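Long-range contacts in carbohydrate binding module (Escherichia coli, PDB 2XFD), which binds carbohydrate in a calcium-dependent manner, here the disaccharide cellobiose, and probably recognises xylan and related polysaccharides: residues 81-86 and 99-105; 74-79 and 106-111; 3-7 and 42-46. All coordinates share one frame; numbering follows the deposited sequence.

Contact 1: residues 81-86 and 99-105; sequences VNTGVW and WLHCNGY. With CA (calcium ion), chain C; BGC (beta-D-glucopyranose), chain B; BGC (beta-D-glucopyranose), chain D.
The calcium-dependent glycan pocket gets two of its residues, Trp86 and His101, from this contact: the edge of the His101 imidazole meets the backbone of Trp86, CD2 lying 2.9 Å from Trp86 N. The Trp86 indole leads away from the 99-105 segment because its CG stands opposite the backbone N (chi1 -175°), and one face underlies both glucose units; its CZ3 lies 3.6 Å from C6 of the chain D glucose. At the indole edge sits Cys102 SG, 3.9 Å from Trp86 CE3 and disulfide-bonded to Cys91. The backbone O of His101 binds calcium at 2.3 Å, and the metal also takes O2 and O3 of the chain D glucose; Asp56, Arg60 and Asp61 supply its other protein ligands.

Behind the pocket, Gly84 O accepts two N-H groups. The bond from Cys102 N is almost straight (175°) and lies on a lone pair, whereas that from His101 N comes from above the carbonyl plane. Asn82 OD1 gathers the N-H groups of Gly84 and Val85 in an Asx turn, and ND2 donates to Trp99 O at 2.9 Å (161°). Replacing Asn82 by an alanine removes the carboxamide and would probably leave the N-H groups of Gly84 and Val85 without this acceptor and Trp99 O without its donor. Farther along, Thr83 OG1 accepts from Tyr105 N at 2.9 Å, Thr83 N donates to Tyr105 O at 2.8 Å, and Thr83 CG2 lies over the phenol face as a CH-pi contact. A platform tryptophan beside a calcium that chelates sugar hydroxyls is the arrangement of a calcium-dependent carbohydrate-binding site.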
ATOM      1  N   VAL A  81      -2.010  -9.255   6.437  1.00  5.29           N
ATOM      2  CA  VAL A  81      -2.759  -8.126   6.966  1.00  6.34           C
ATOM      3  C   VAL A  81      -3.010  -7.043   5.895  1.00  5.49           C
ATOM      4  O   VAL A  81      -2.083  -6.445   5.356  1.00  6.31           O
ATOM      5  CB  VAL A  81      -2.078  -7.528   8.187  1.00  9.84           C
ATOM      6  CG1 VAL A  81      -2.883  -6.264   8.702  1.00 11.82           C
ATOM      7  CG2 VAL A  81      -1.971  -8.609   9.258  1.00 12.37           C
ATOM      8  N   ASN A  82      -4.297  -6.862   5.596  1.00  6.00           N
ATOM      9  CA  ASN A  82      -4.817  -5.879   4.647  1.00  5.39           C
ATOM     10  C   ASN A  82      -6.120  -5.355   5.202  1.00  5.99           C
ATOM     11  O   ASN A  82      -7.133  -6.046   5.214  1.00  7.51           O
ATOM     12  CB  ASN A  82      -5.003  -6.525   3.278  1.00  5.93           C
ATOM     13  CG  ASN A  82      -5.516  -5.523   2.247  1.00  5.92           C
ATOM     14  OD1 ASN A  82      -6.255  -4.613   2.633  1.00  6.76           O
ATOM     15  ND2 ASN A  82      -5.216  -5.725   0.967  1.00  6.87           N
ATOM     16  N   THR A  83      -6.075  -4.146   5.763  1.00  5.82           N
ATOM     17  CA  THR A  83      -7.231  -3.598   6.416  1.00  6.93           C
ATOM     18  C   THR A  83      -8.206  -2.845   5.533  1.00  7.21           C
ATOM     19  O   THR A  83      -9.274  -2.408   5.958  1.00  9.21           O
ATOM     20  CB  THR A  83      -6.856  -2.731   7.601  1.00  6.50           C
ATOM     21  OG1 THR A  83      -6.237  -1.537   7.113  1.00  7.93           O
ATOM     22  CG2 THR A  83      -5.932  -3.412   8.579  1.00  7.88           C
ATOM     23  N   GLY A  84      -7.822  -2.655   4.275  1.00  7.14           N
ATOM     24  CA  GLY A  84      -8.626  -1.951   3.289  1.00  8.27           C
ATOM     25  C   GLY A  84      -9.370  -2.767   2.273  1.00  6.84           C
ATOM     26  O   GLY A  84     -10.255  -2.252   1.596  1.00  8.14           O
ATOM     27  N   VAL A  85      -9.002  -4.021   2.066  1.00  7.31           N
ATOM     28  CA  VAL A  85      -9.682  -4.845   1.061  1.00  7.89           C
ATOM     29  C   VAL A  85     -11.130  -5.015   1.446  1.00  8.93           C
ATOM     30  O   VAL A  85     -11.468  -5.254   2.606  1.00 10.98           O
ATOM     31  CB  VAL A  85      -8.973  -6.198   0.847  1.00  7.48           C
ATOM     32  CG1 VAL A  85      -8.931  -7.065   2.074  1.00  8.60           C
ATOM     33  CG2 VAL A  85      -9.576  -6.902  -0.290  1.00  8.75           C
ATOM     34  N   TRP A  86     -12.047  -4.930   0.445  1.00  9.12           N
ATOM     35  CA  TRP A  86     -13.425  -5.261   0.667  1.00 10.76           C
ATOM     36  C   TRP A  86     -13.546  -6.758   0.445  1.00 11.01           C
ATOM     37  O   TRP A  86     -13.410  -7.287  -0.647  1.00 13.05           O
ATOM     38  CB  TRP A  86     -14.306  -4.497  -0.304  1.00 11.58           C
ATOM     39  CG  TRP A  86     -15.771  -4.730  -0.034  1.00 13.72           C
ATOM     40  CD1 TRP A  86     -16.624  -5.573  -0.718  1.00 15.28           C
ATOM     41  CD2 TRP A  86     -16.531  -4.104   0.978  1.00 14.44           C
ATOM     42  NE1 TRP A  86     -17.870  -5.499  -0.162  1.00 18.03           N
ATOM     43  CE2 TRP A  86     -17.869  -4.577   0.855  1.00 15.22           C
ATOM     44  CE3 TRP A  86     -16.263  -3.154   1.937  1.00 14.19           C
ATOM     45  CZ2 TRP A  86     -18.868  -4.208   1.749  1.00 17.83           C
ATOM     46  CZ3 TRP A  86     -17.249  -2.743   2.768  1.00 18.26           C
ATOM     47  CH2 TRP A  86     -18.563  -3.276   2.679  1.00 18.92           C
ATOM     48  N   TRP A  99      -5.566  -5.333  -3.152  1.00  4.97           N
ATOM     49  CA  TRP A  99      -6.504  -4.219  -3.200  1.00  5.17           C
ATOM     50  C   TRP A  99      -6.702  -3.535  -1.842  1.00  5.45           C
ATOM     51  O   TRP A  99      -6.867  -4.183  -0.827  1.00  6.72           O
ATOM     52  CB  TRP A  99      -7.852  -4.746  -3.700  1.00  6.05           C
ATOM     53  CG  TRP A  99      -7.788  -5.043  -5.165  1.00  6.21           C
ATOM     54  CD1 TRP A  99      -7.426  -6.206  -5.753  1.00  8.66           C
ATOM     55  CD2 TRP A  99      -7.954  -4.100  -6.227  1.00  6.53           C
ATOM     56  NE1 TRP A  99      -7.415  -6.103  -7.114  1.00  9.98           N
ATOM     57  CE2 TRP A  99      -7.758  -4.804  -7.447  1.00  9.05           C
ATOM     58  CE3 TRP A  99      -8.314  -2.735  -6.292  1.00  6.55           C
ATOM     59  CZ2 TRP A  99      -7.876  -4.175  -8.699  1.00  9.47           C
ATOM     60  CZ3 TRP A  99      -8.432  -2.172  -7.524  1.00  8.25           C
ATOM     61  CH2 TRP A  99      -8.220  -2.915  -8.708  1.00  8.60           C
ATOM     62  N   LEU A 100      -6.822  -2.241  -1.962  1.00  5.57           N
ATOM     63  CA  LEU A 100      -7.321  -1.386  -0.881  1.00  5.73           C
ATOM     64  C   LEU A 100      -8.536  -0.684  -1.437  1.00  6.03           C
ATOM     65  O   LEU A 100      -8.447   0.279  -2.207  1.00  6.36           O
ATOM     66  CB  LEU A 100      -6.277  -0.393  -0.405  1.00  6.02           C
ATOM     67  CG  LEU A 100      -5.042  -1.004   0.265  1.00  5.59           C
ATOM     68  CD1 LEU A 100      -3.902  -0.022   0.341  1.00  7.30           C
ATOM     69  CD2 LEU A 100      -5.438  -1.572   1.642  1.00  7.58           C
ATOM     70  N   HIS A 101      -9.718  -1.165  -1.056  1.00  7.21           N
ATOM     71  CA  HIS A 101     -11.015  -0.555  -1.472  1.00  7.91           C
ATOM     72  C   HIS A 101     -11.416   0.536  -0.528  1.00  8.54           C
ATOM     73  O   HIS A 101     -11.973   1.586  -0.918  1.00 10.19           O
ATOM     74  CB  HIS A 101     -12.079  -1.628  -1.558  1.00  9.53           C
ATOM     75  CG  HIS A 101     -11.769  -2.706  -2.527  1.00 10.39           C
ATOM     76  ND1 HIS A 101     -11.831  -2.631  -3.914  1.00 14.17           N
ATOM     77  CD2 HIS A 101     -11.410  -3.964  -2.238  1.00  7.43           C
ATOM     78  CE1 HIS A 101     -11.543  -3.832  -4.413  1.00  9.43           C
ATOM     79  NE2 HIS A 101     -11.261  -4.633  -3.399  1.00 13.35           N
ATOM     80  N   CYS A 102     -11.228   0.297   0.738  1.00  9.69           N
ATOM     81  CA  CYS A 102     -11.516   1.241   1.816  1.00 10.36           C
ATOM     82  C   CYS A 102     -10.185   1.898   2.235  1.00  9.49           C
ATOM     83  O   CYS A 102      -9.122   1.328   2.009  1.00  9.45           O
ATOM     84  CB  CYS A 102     -12.117   0.522   3.023  1.00 10.63           C
ATOM     85  SG  CYS A 102     -13.442  -0.602   2.636  1.00 14.78           S
ATOM     86  N   ASN A 103     -10.288   3.006   2.947  1.00  9.43           N
ATOM     87  CA  ASN A 103      -9.132   3.493   3.659  1.00  9.24           C
ATOM     88  C   ASN A 103      -8.567   2.369   4.556  1.00  9.66           C
ATOM     89  O   ASN A 103      -9.340   1.682   5.204  1.00 11.29           O
ATOM     90  CB  ASN A 103      -9.424   4.730   4.503  1.00  9.51           C
ATOM     91  CG  ASN A 103      -9.665   5.971   3.686  1.00 10.66           C
ATOM     92  OD1 ASN A 103      -9.093   6.132   2.601  1.00 10.18           O
ATOM     93  ND2 ASN A 103     -10.521   6.823   4.202  1.00 14.78           N
ATOM     94  N   GLY A 104      -7.263   2.181   4.577  1.00  8.11           N
ATOM     95  CA  GLY A 104      -6.681   1.088   5.255  1.00  6.95           C
ATOM     96  C   GLY A 104      -5.292   0.840   4.683  1.00  6.21           C
ATOM     97  O   GLY A 104      -4.805   1.658   3.883  1.00  7.03           O
ATOM     98  N   TYR A 105      -4.658  -0.237   5.093  1.00  5.47           N
ATOM     99  CA  TYR A 105      -3.276  -0.480   4.717  1.00  5.22           C
ATOM    100  C   TYR A 105      -2.996  -1.955   4.503  1.00  4.63           C
ATOM    101  O   TYR A 105      -3.687  -2.810   5.016  1.00  5.34           O
ATOM    102  CB  TYR A 105      -2.305   0.102   5.771  1.00  6.16           C
ATOM    103  CG  TYR A 105      -2.406  -0.541   7.141  1.00  6.26           C
ATOM    104  CD1 TYR A 105      -3.144   0.012   8.156  1.00  8.64           C
ATOM    105  CD2 TYR A 105      -1.821  -1.738   7.410  1.00  7.09           C
ATOM    106  CE1 TYR A 105      -3.236  -0.621   9.435  1.00 11.73           C
ATOM    107  CE2 TYR A 105      -1.915  -2.330   8.648  1.00  9.60           C
ATOM    108  CZ  TYR A 105      -2.593  -1.786   9.613  1.00 11.31           C
ATOM    109  OH  TYR A 105      -2.645  -2.381  10.863  1.00 16.94           O
TER
HETATM  110 CA    CA C1111     -13.133   2.613  -2.660  1.00 10.15          CA
HETATM  111  C2  BGC B   1     -19.727  -3.551  -2.911  0.50 19.07           C
HETATM  112  C3  BGC B   1     -19.125  -2.202  -2.626  1.00 22.38           C
HETATM  113  C4  BGC B   1     -17.601  -2.250  -2.549  1.00 18.87           C
HETATM  114  C5  BGC B   1     -17.085  -3.017  -3.704  1.00 23.93           C
HETATM  115  C6  BGC B   1     -15.603  -3.092  -3.612  1.00 21.64           C
HETATM  116  C1  BGC B   1     -19.040  -4.127  -4.134  1.00 32.97           C
HETATM  117  O1  BGC B   1     -19.570  -5.338  -4.620  1.00 36.95           O
HETATM  118  O2  BGC B   1     -21.130  -3.446  -3.061  0.50 21.05           O
HETATM  119  O3  BGC B   1     -19.641  -1.666  -1.409  1.00 28.65           O
HETATM  120  O4  BGC B   1     -17.170  -0.988  -2.688  1.00 17.86           O
HETATM  121  O5  BGC B   1     -17.695  -4.325  -3.742  1.00 31.34           O
HETATM  122  O6  BGC B   1     -15.096  -3.855  -4.671  1.00 29.13           O
HETATM  123  C2  BGC D   2     -15.873   0.802  -1.787  1.00 12.28           C
HETATM  124  C3  BGC D   2     -15.435   1.510  -0.517  1.00 13.06           C
HETATM  125  C4  BGC D   2     -16.617   1.754   0.434  1.00 16.09           C
HETATM  126  C5  BGC D   2     -17.295   0.419   0.689  1.00 15.72           C
HETATM  127  C6  BGC D   2     -18.514   0.412   1.639  1.00 22.06           C
HETATM  128  C1  BGC D   2     -16.663  -0.442  -1.463  1.00 14.35           C
HETATM  129  O2  BGC D   2     -14.690   0.588  -2.587  1.00 12.56           O
HETATM  130  O3  BGC D   2     -14.864   2.762  -0.908  1.00 13.21           O
HETATM  131  O4  BGC D   2     -16.176   2.251   1.671  1.00 20.57           O
HETATM  132  O5  BGC D   2     -17.691  -0.121  -0.538  1.00 18.65           O
HETATM  133  O6  BGC D   2     -19.491   1.240   1.044  1.00 25.80           O
HETATM  134  O   HOH W   1      -9.324   0.537   7.795  1.00 26.86           O
HETATM  135  O   HOH W   2     -14.857   3.673  -3.921  1.00 14.17           O

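Contact 2: residues 74-79 and 106-111; sequences RQAENQ and ISFGNV. With CA (calcium ion), chain E.
Phe108 and Arg74 meet between the two antiparallel sheets of a beta-sandwich, strand 72-75 belonging to one and strand 104-110 to the other. The Phe108 ring points its edge at the backbone of Arg74 and Gln75, with CE2 3.5 Å from Arg74 O. Ala76 adds the apolar part, its CB 3.9 Å from both Phe108 CZ and Ile106 CD1. Gln79 comes across the phenyl group at about a right angle: its chain bends at chi2 (-49°), which brings CG to 3.6 Å from Phe108 CD2 while CB rests against Ser107 O. Outside the segments, Ile67 and Val51, one from each sheet, also pack on Phe108.

The neighbouring residues Gln75 and Glu77 instead bind a calcium ion, with Gln75 OE1 at 2.3 Å and Glu77 bidentate; Asp65 and Glu98 are further ligands.

Arg74 runs extended from CG to NE and reaches the last modelled residues of the chain, while Gln72 OE1 accepts from its NE. Three of the carbonyls at the guanidinium edge accept from it: NH1 donates to Phe108 O and to Asn110 O, both at 2.9 Å, the latter bond the straighter (160° against 138°), and NH2 donates to Val111 O at 3.1 Å.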
ATOM      1  N   ARG A  74       8.333  -8.007  -2.129  1.00  3.77           N
ATOM      2  CA  ARG A  74       7.351  -8.535  -1.206  1.00  3.97           C
ATOM      3  C   ARG A  74       5.988  -8.290  -1.837  1.00  3.62           C
ATOM      4  O   ARG A  74       5.556  -7.140  -1.944  1.00  4.03           O
ATOM      5  CB  ARG A  74       7.502  -7.847   0.162  1.00  4.05           C
ATOM      6  CG  ARG A  74       8.890  -7.949   0.771  1.00  4.24           C
ATOM      7  CD  ARG A  74       8.904  -7.332   2.109  1.00  4.66           C
ATOM      8  NE  ARG A  74      10.253  -7.282   2.681  1.00  4.79           N
ATOM      9  CZ  ARG A  74      10.570  -6.719   3.825  1.00  4.86           C
ATOM     10  NH1 ARG A  74       9.659  -6.198   4.611  1.00  5.40           N
ATOM     11  NH2 ARG A  74      11.867  -6.636   4.180  1.00  5.94           N
ATOM     12  N   GLN A  75       5.347  -9.330  -2.309  1.00  3.98           N
ATOM     13  CA  GLN A  75       4.064  -9.198  -3.003  1.00  3.84           C
ATOM     14  C   GLN A  75       2.971  -8.745  -2.045  1.00  4.04           C
ATOM     15  O   GLN A  75       2.846  -9.304  -0.952  1.00  4.27           O
ATOM     16  CB  GLN A  75       3.667 -10.491  -3.612  1.00  4.71           C
ATOM     17  CG  GLN A  75       4.551 -11.004  -4.749  1.00  5.90           C
ATOM     18  CD  GLN A  75       4.497 -10.156  -5.986  1.00  6.76           C
ATOM     19  OE1 GLN A  75       3.567  -9.413  -6.225  1.00  6.77           O
ATOM     20  NE2 GLN A  75       5.542 -10.253  -6.818  1.00 10.36           N
ATOM     21  N   ALA A  76       2.117  -7.813  -2.449  1.00  3.84           N
ATOM     22  CA  ALA A  76       1.006  -7.404  -1.574  1.00  3.69           C
ATOM     23  C   ALA A  76       0.096  -8.554  -1.210  1.00  4.10           C
ATOM     24  O   ALA A  76      -0.350  -8.665  -0.067  1.00  4.57           O
ATOM     25  CB  ALA A  76       0.259  -6.254  -2.254  1.00  4.74           C
ATOM     26  N   GLU A  77      -0.195  -9.418  -2.188  1.00  4.38           N
ATOM     27  CA  GLU A  77      -1.078 -10.548  -2.010  1.00  5.11           C
ATOM     28  C   GLU A  77      -0.506 -11.634  -1.123  1.00  5.14           C
ATOM     29  O   GLU A  77      -1.229 -12.525  -0.706  1.00  6.28           O
ATOM     30  CB  GLU A  77      -1.517 -11.114  -3.379  1.00  6.07           C
ATOM     31  CG  GLU A  77      -0.381 -11.657  -4.267  1.00  6.75           C
ATOM     32  CD  GLU A  77       0.250 -10.635  -5.175  1.00  6.06           C
ATOM     33  OE1 GLU A  77       0.621 -11.010  -6.316  1.00  8.41           O
ATOM     34  OE2 GLU A  77       0.459  -9.469  -4.775  1.00  5.51           O
ATOM     35  N   ASN A  78       0.805 -11.558  -0.825  1.00  5.08           N
ATOM     36  CA  ASN A  78       1.436 -12.485   0.125  1.00  5.98           C
ATOM     37  C   ASN A  78       1.406 -11.977   1.556  1.00  5.61           C
ATOM     38  O   ASN A  78       1.920 -12.669   2.419  1.00  6.77           O
ATOM     39  CB  ASN A  78       2.874 -12.821  -0.335  1.00  6.45           C
ATOM     40  CG  ASN A  78       2.902 -13.614  -1.627  1.00  9.78           C
ATOM     41  OD1 ASN A  78       1.881 -14.133  -2.082  1.00 10.21           O
ATOM     42  ND2 ASN A  78       4.058 -13.729  -2.221  1.00  9.88           N
ATOM     43  N   GLN A  79       0.804 -10.844   1.801  1.00  4.78           N
ATOM     44  CA  GLN A  79       0.761 -10.266   3.132  1.00  4.61           C
ATOM     45  C   GLN A  79      -0.537 -10.617   3.824  1.00  4.73           C
ATOM     46  O   GLN A  79      -1.628 -10.393   3.272  1.00  4.97           O
ATOM     47  CB  GLN A  79       0.973  -8.755   3.091  1.00  4.52           C
ATOM     48  CG  GLN A  79       2.159  -8.283   2.312  1.00  4.17           C
ATOM     49  CD  GLN A  79       3.455  -9.003   2.648  1.00  5.18           C
ATOM     50  OE1 GLN A  79       4.167  -9.487   1.650  1.00  7.25           O
ATOM     51  NE2 GLN A  79       3.802  -9.124   3.803  1.00  4.75           N
ATOM     52  N   ILE A 106      -1.925  -2.203   3.794  1.00  4.56           N
ATOM     53  CA  ILE A 106      -1.273  -3.512   3.687  1.00  4.22           C
ATOM     54  C   ILE A 106      -0.010  -3.449   4.490  1.00  3.99           C
ATOM     55  O   ILE A 106       0.798  -2.517   4.305  1.00  4.76           O
ATOM     56  CB  ILE A 106      -1.001  -3.922   2.237  1.00  4.62           C
ATOM     57  CG1 ILE A 106      -2.265  -3.836   1.404  1.00  6.68           C
ATOM     58  CG2 ILE A 106      -0.398  -5.300   2.221  1.00  5.78           C
ATOM     59  CD1 ILE A 106      -2.081  -3.976  -0.065  1.00  6.81           C
ATOM     60  N   SER A 107       0.216  -4.411   5.381  1.00  4.40           N
ATOM     61  CA  SER A 107       1.447  -4.503   6.142  1.00  4.36           C
ATOM     62  C   SER A 107       2.395  -5.461   5.489  1.00  4.29           C
ATOM     63  O   SER A 107       2.055  -6.567   5.145  1.00  5.89           O
ATOM     64  CB  SER A 107       1.180  -5.022   7.538  1.00  6.16           C
ATOM     65  OG  SER A 107       2.373  -5.223   8.250  1.00  7.40           O
ATOM     66  N   PHE A 108       3.658  -5.018   5.316  1.00  4.72           N
ATOM     67  CA  PHE A 108       4.697  -5.794   4.646  1.00  4.70           C
ATOM     68  C   PHE A 108       5.793  -6.261   5.609  1.00  4.77           C
ATOM     69  O   PHE A 108       6.834  -6.727   5.199  1.00  6.51           O
ATOM     70  CB  PHE A 108       5.331  -5.009   3.496  1.00  4.56           C
ATOM     71  CG  PHE A 108       4.361  -4.760   2.368  1.00  3.71           C
ATOM     72  CD1 PHE A 108       3.499  -3.697   2.370  1.00  4.65           C
ATOM     73  CD2 PHE A 108       4.340  -5.584   1.274  1.00  4.45           C
ATOM     74  CE1 PHE A 108       2.626  -3.488   1.338  1.00  4.69           C
ATOM     75  CE2 PHE A 108       3.504  -5.376   0.223  1.00  4.23           C
ATOM     76  CZ  PHE A 108       2.621  -4.329   0.236  1.00  4.77           C
ATOM     77  N   GLY A 109       5.524  -6.205   6.892  1.00  6.37           N
ATOM     78  CA  GLY A 109       6.522  -6.632   7.892  1.00  6.56           C
ATOM     79  C   GLY A 109       7.579  -5.559   8.079  1.00  5.27           C
ATOM     80  O   GLY A 109       7.549  -4.486   7.521  1.00  5.98           O
ATOM     81  N   ASN A 110       8.541  -5.864   8.948  1.00  6.96           N
ATOM     82  CA  ASN A 110       9.594  -4.914   9.245  1.00  6.28           C
ATOM     83  C   ASN A 110      10.582  -4.717   8.091  1.00  6.33           C
ATOM     84  O   ASN A 110      10.721  -5.570   7.220  1.00  7.20           O
ATOM     85  CB  ASN A 110      10.415  -5.409  10.466  1.00  7.82           C
ATOM     86  CG  ASN A 110       9.594  -5.403  11.751  1.00 10.24           C
ATOM     87  OD1 ASN A 110      10.002  -6.138  12.689  1.00 18.20           O
ATOM     88  ND2 ASN A 110       8.582  -4.652  11.868  1.00  8.99           N
ATOM     89  N   VAL A 111      11.178  -3.550   8.095  1.00  7.56           N
ATOM     90  CA  VAL A 111      12.172  -3.280   7.074  1.00  8.36           C
ATOM     91  C   VAL A 111      13.219  -4.322   7.021  1.00 10.91           C
ATOM     92  O   VAL A 111      13.597  -4.908   6.020  1.00 11.02           O
ATOM     93  CB  VAL A 111      12.811  -1.832   7.223  1.00 10.56           C
ATOM     94  CG1 VAL A 111      13.963  -1.594   6.239  1.00 13.36           C
ATOM     95  CG2 VAL A 111      11.789  -0.771   7.152  1.00 10.87           C
TER
HETATM   96 CA    CA E1112       1.456  -8.724  -6.893  1.00  6.03          CA
HETATM   97  O   HOH W   3       1.767  -9.910  -8.928  1.00 12.00           O

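Contact 3: residues 3-7 and 42-46; sequences NSITV and STSLT
Asn3 faces Thr43 through a pair of backbone bonds, Asn3 N to Thr43 O at 2.8 Å and Thr43 N to Asn3 O at 3.0 Å. The side chain of Asn3 adds to this pairing because its CG stands beside the backbone N and opposite the carbonyl carbon (chi1 -58°). The carboxamide therefore folds back over the same partner: ND2 makes a weak bond to Thr43 O at 3.3 Å and a second weak one to Leu45 O at 3.2 Å. Its other end is held from outside, OD1 accepting from Asn70 ND2.

These bonds lie at the ends of strands 4-11 and 37-42, antiparallel neighbours in one sheet of the beta-sandwich; Ser4 and Ser42 form a non-hydrogen-bonded pair there, and Ser42 CA offers a C-H to Asn3 O at 3.2 Å. Beyond this pair the chain turns away at Thr43. Its hydroxyl is anti to the backbone N (chi1 -176°), from where OG1 accepts from Leu45 N at 3.0 Å, an ST turn.

The Thr43 methyl CG2 meets Ile5 CD1 at 4.1 Å, the two side chains crossing obliquely. Leu20 and Ile49 pack on Ile5 as well, while Val27 touches Thr43.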
ATOM      1  N   ASN A   3      17.700   2.579   4.141  1.00  7.94           N
ATOM      2  CA  ASN A   3      16.888   1.608   3.398  1.00  6.31           C
ATOM      3  C   ASN A   3      16.243   2.220   2.229  1.00  6.75           C
ATOM      4  O   ASN A   3      15.979   3.455   2.230  1.00 11.21           O
ATOM      5  CB  ASN A   3      15.857   1.077   4.388  1.00  6.83           C
ATOM      6  CG  ASN A   3      16.578   0.454   5.575  1.00  7.76           C
ATOM      7  OD1 ASN A   3      17.290  -0.503   5.409  1.00  8.53           O
ATOM      8  ND2 ASN A   3      16.356   1.004   6.783  1.00  9.43           N
ATOM      9  N   SER A   4      16.023   1.455   1.199  1.00  6.65           N
ATOM     10  CA  SER A   4      15.317   1.872  -0.009  1.00  6.89           C
ATOM     11  C   SER A   4      14.071   1.040  -0.170  1.00  5.66           C
ATOM     12  O   SER A   4      14.129  -0.185  -0.083  1.00  6.44           O
ATOM     13  CB  SER A   4      16.251   1.709  -1.234  1.00  9.14           C
ATOM     14  OG  SER A   4      15.607   2.244  -2.371  1.00 11.76           O
ATOM     15  N   ILE A   5      12.955   1.710  -0.403  1.00  5.18           N
ATOM     16  CA  ILE A   5      11.687   1.041  -0.593  1.00  4.87           C
ATOM     17  C   ILE A   5      11.025   1.558  -1.844  1.00  4.59           C
ATOM     18  O   ILE A   5      10.850   2.782  -2.028  1.00  6.17           O
ATOM     19  CB  ILE A   5      10.717   1.243   0.632  1.00  5.35           C
ATOM     20  CG1 ILE A   5      11.383   0.727   1.873  1.00  6.22           C
ATOM     21  CG2 ILE A   5       9.404   0.546   0.340  1.00  6.07           C
ATOM     22  CD1 ILE A   5      10.630   1.091   3.177  1.00  7.96           C
ATOM     23  N   THR A   6      10.644   0.666  -2.740  1.00  4.39           N
ATOM     24  CA  THR A   6       9.886   0.984  -3.943  1.00  4.22           C
ATOM     25  C   THR A   6       8.472   0.388  -3.823  1.00  4.21           C
ATOM     26  O   THR A   6       8.360  -0.788  -3.476  1.00  5.55           O
ATOM     27  CB  THR A   6      10.545   0.497  -5.197  1.00  5.29           C
ATOM     28  OG1 THR A   6      11.801   1.126  -5.344  1.00  7.73           O
ATOM     29  CG2 THR A   6       9.743   0.690  -6.448  1.00  6.89           C
ATOM     30  N   VAL A   7       7.439   1.181  -4.047  1.00  4.18           N
ATOM     31  CA  VAL A   7       6.077   0.751  -4.080  1.00  3.64           C
ATOM     32  C   VAL A   7       5.630   0.704  -5.541  1.00  3.84           C
ATOM     33  O   VAL A   7       5.765   1.695  -6.246  1.00  4.65           O
ATOM     34  CB  VAL A   7       5.191   1.689  -3.262  1.00  4.20           C
ATOM     35  CG1 VAL A   7       3.717   1.274  -3.323  1.00  5.68           C
ATOM     36  CG2 VAL A   7       5.683   1.785  -1.849  1.00  5.28           C
ATOM     37  N   SER A  42      13.504   6.623   0.477  1.00  7.22           N
ATOM     38  CA  SER A  42      14.562   6.218   1.375  0.50  8.86           C
ATOM     39  C   SER A  42      14.135   6.441   2.803  1.00  8.53           C
ATOM     40  O   SER A  42      13.396   7.395   3.080  1.00 11.18           O
ATOM     41  CB  SER A  42      15.835   7.113   1.185  0.50 10.54           C
ATOM     42  OG  SER A  42      16.432   6.944  -0.096  0.50 16.31           O
ATOM     43  N   THR A  43      14.601   5.618   3.719  1.00  7.24           N
ATOM     44  CA  THR A  43      14.356   5.853   5.135  1.00  6.99           C
ATOM     45  C   THR A  43      15.451   5.123   5.962  1.00  7.13           C
ATOM     46  O   THR A  43      15.874   4.014   5.631  1.00  8.12           O
ATOM     47  CB  THR A  43      12.968   5.352   5.580  1.00  8.93           C
ATOM     48  OG1 THR A  43      12.735   5.675   6.944  1.00 10.13           O
ATOM     49  CG2 THR A  43      12.747   3.878   5.372  1.00  9.57           C
ATOM     50  N   SER A  44      15.774   5.758   7.084  1.00  7.46           N
ATOM     51  CA  SER A  44      16.609   5.215   8.149  0.50  7.83           C
ATOM     52  C   SER A  44      15.782   4.375   9.156  1.00  7.01           C
ATOM     53  O   SER A  44      16.323   3.714   9.993  1.00  8.89           O
ATOM     54  CB  SER A  44      17.344   6.339   8.886  0.50  9.50           C
ATOM     55  OG  SER A  44      16.497   7.201   9.563  0.50 11.20           O
ATOM     56  N   LEU A  45      14.476   4.483   9.096  1.00  6.77           N
ATOM     57  CA  LEU A  45      13.588   3.773  10.017  1.00  7.23           C
ATOM     58  C   LEU A  45      13.606   2.283   9.652  1.00  6.67           C
ATOM     59  O   LEU A  45      13.840   1.901   8.509  1.00  8.26           O
ATOM     60  CB  LEU A  45      12.196   4.349   9.942  1.00  8.21           C
ATOM     61  CG  LEU A  45      12.049   5.805  10.372  1.00  9.05           C
ATOM     62  CD1 LEU A  45      10.690   6.304  10.065  1.00 12.02           C
ATOM     63  CD2 LEU A  45      12.412   6.006  11.864  1.00 11.33           C
ATOM     64  N   THR A  46      13.303   1.436  10.665  1.00  7.40           N
ATOM     65  CA  THR A  46      13.439  -0.015  10.517  1.00  8.18           C
ATOM     66  C   THR A  46      12.227  -0.825  10.865  1.00  8.11           C
ATOM     67  O   THR A  46      12.239  -2.029  10.779  1.00  8.93           O
ATOM     68  CB  THR A  46      14.620  -0.512  11.389  1.00 11.44           C
ATOM     69  OG1 THR A  46      14.323  -0.216  12.759  1.00 15.95           O
ATOM     70  CG2 THR A  46      15.923   0.129  11.068  1.00 12.70           C
TER
HETATM   71  O   HOH W   4      15.836   5.006  -2.143  1.00 23.18           O

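Contact 3 comes first along the chain, closing before residues 74-79 begin; both segments of contact 1 then fall between those of contact 2. Strand 104-110 serves contacts 1 and 2, whose centres are 13 Å apart, and the probable bond from Ser107 N to Val81 O (3.1 Å) joins them directly. Contact 2 also meets contact 3, 14 Å away between centres, where Val111 N probably donates to Thr46 O and Val111 packs on Asn3, bringing the two chain ends together. Contacts 1 and 3, about 22 Å apart between centres, lie on opposite sides of the chain's centre: glycan is bound at one end of the sandwich and the termini meet at the other.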